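Neuraminidase (Bacteroides thetaiotaomicron, PDB 5MUL) is a beta-propeller glycoside hydrolase that binds beta-D-glucuronic acid and probably acts on rhamnose-containing glycans. Local coordinates at residues 135-140 with 160-165. Residues are numbered along the deposited sequence; the frame is centred on the assembly and turned at random.
Sequences GVDEGN and SGSSGR
Asp-137 OD1 takes two serine hydroxyls, one from each face of the carboxylate plane. Ser-162 OG donates to Asp-137 OD1 at 2.6 Å from above that plane, 41° out of it. Ser-160 OG meets Asp-137 OD1 at 2.8 Å on its syn side, nearer the plane. With its CG turned trans to the backbone N (chi1 -164°), Asp-137 extends its carboxylate across to the two serines. Ser-160 OG also accepts from Ser-162 N at 3.3 Å, an ST turn that ties together the two residues supplying the hydroxyls. Replacing Asp-137 with an alanine would probably leave both hydroxyls without this shared acceptor and Ser-162 OG freer to turn. Beside this cluster, Gly-161 N donates to Asn-140 O at 2.8 Å, nearly straight at 163°, and Ser-160 CA adds a CA-H...O contact to the same carbonyl. Gly-161 then starts a type I turn closed by Gly-164 N to Gly-161 O. The contact lies at the propeller surface, away from the glucuronate pocket: it joins the loop leading into strand 141-142 to the hairpin turn linking strands 154-160 and 167-174; Val-169 of the latter strand touches the side chains of both Asp-137 and Ser-160.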
loop_
_atom_site.group_PDB
_atom_site.type_symbol
_atom_site.label_atom_id
_atom_site.label_comp_id
_atom_site.label_asym_id
_atom_site.label_seq_id
_atom_site.Cartn_x
_atom_site.Cartn_y
_atom_site.Cartn_z
ATOM N N GLY A 135 24.178 1.444 -2.663
ATOM C CA GLY A 135 25.060 2.550 -3.015
ATOM C C GLY A 135 24.968 3.045 -4.440
ATOM O O GLY A 135 25.866 3.801 -4.880
ATOM N N VAL A 136 23.945 2.648 -5.187
ATOM C CA VAL A 136 23.791 3.010 -6.587
ATOM C C VAL A 136 22.381 3.544 -6.750
ATOM O O VAL A 136 21.415 2.922 -6.255
ATOM C CB VAL A 136 24.027 1.792 -7.526
ATOM C CG1 VAL A 136 23.775 2.152 -8.992
ATOM C CG2 VAL A 136 25.425 1.235 -7.326
ATOM N N ASP A 137 22.249 4.683 -7.414
ATOM C CA ASP A 137 20.964 5.287 -7.669
ATOM C C ASP A 137 20.192 5.570 -6.365
ATOM O O ASP A 137 18.984 5.296 -6.256
ATOM C CB ASP A 137 20.121 4.413 -8.615
ATOM C CG ASP A 137 18.950 5.165 -9.209
ATOM O OD1 ASP A 137 18.934 6.408 -9.118
ATOM O OD2 ASP A 137 18.043 4.522 -9.767
ATOM N N GLU A 138 20.886 6.114 -5.372
ATOM C CA GLU A 138 20.285 6.417 -4.072
ATOM C C GLU A 138 20.275 7.902 -3.745
ATOM O O GLU A 138 20.095 8.268 -2.596
ATOM C CB GLU A 138 20.931 5.578 -2.982
ATOM C CG GLU A 138 20.534 4.111 -3.145
ATOM C CD GLU A 138 21.260 3.114 -2.283
ATOM O OE1 GLU A 138 22.142 3.468 -1.468
ATOM O OE2 GLU A 138 20.929 1.910 -2.394
ATOM N N GLY A 139 20.375 8.746 -4.765
ATOM C CA GLY A 139 20.375 10.191 -4.591
ATOM C C GLY A 139 19.074 10.948 -4.753
ATOM O O GLY A 139 18.998 12.122 -4.343
ATOM N N ASN A 140 18.039 10.325 -5.354
ATOM C CA ASN A 140 16.747 10.998 -5.591
ATOM C C ASN A 140 15.618 10.010 -5.356
ATOM O O ASN A 140 14.937 9.523 -6.269
ATOM C CB ASN A 140 16.638 11.664 -6.976
ATOM C CG ASN A 140 15.432 12.598 -7.090
ATOM O OD1 ASN A 140 14.339 12.315 -6.571
ATOM N ND2 ASN A 140 15.620 13.711 -7.796
ATOM N N SER A 160 12.660 6.331 -8.033
ATOM C CA SER A 160 13.911 7.049 -8.288
ATOM C C SER A 160 13.677 8.166 -9.300
ATOM O O SER A 160 13.082 7.945 -10.350
ATOM C CB SER A 160 14.983 6.132 -8.833
ATOM O OG SER A 160 16.149 6.903 -9.056
ATOM N N GLY A 161 14.219 9.329 -8.949
ATOM C CA GLY A 161 14.205 10.507 -9.837
ATOM C C GLY A 161 15.533 10.752 -10.525
ATOM O O GLY A 161 15.709 11.824 -11.137
ATOM N N SER A 162 16.464 9.810 -10.509
ATOM C CA SER A 162 17.794 10.151 -11.013
ATOM C C SER A 162 17.842 10.292 -12.526
ATOM O O SER A 162 18.839 10.790 -13.057
ATOM C CB SER A 162 18.833 9.158 -10.546
ATOM O OG SER A 162 18.558 7.941 -11.141
ATOM N N SER A 163 16.807 9.883 -13.243
ATOM C CA SER A 163 16.741 10.117 -14.683
ATOM C C SER A 163 16.130 11.429 -15.038
ATOM O O SER A 163 16.192 11.800 -16.220
ATOM C CB SER A 163 15.966 9.035 -15.398
ATOM O OG SER A 163 14.564 9.132 -15.110
ATOM N N GLY A 164 15.521 12.092 -14.073
ATOM C CA GLY A 164 14.665 13.264 -14.303
ATOM C C GLY A 164 13.165 13.015 -14.206
ATOM O O GLY A 164 12.376 13.953 -14.090
ATOM N N ARG A 165 12.783 11.721 -14.236
ATOM C CA ARG A 165 11.416 11.295 -14.122
ATOM C C ARG A 165 11.377 10.080 -13.215
ATOM O O ARG A 165 12.341 9.315 -13.151
ATOM C CB ARG A 165 10.845 10.902 -15.495
ATOM C CG ARG A 165 10.814 12.042 -16.523
ATOM C CD ARG A 165 10.315 11.553 -17.878
ATOM N NE ARG A 165 8.915 11.144 -17.792
ATOM C CZ ARG A 165 7.846 11.784 -18.287
ATOM N NH1 ARG A 165 7.940 12.908 -18.968
ATOM N NH2 ARG A 165 6.636 11.267 -18.114
#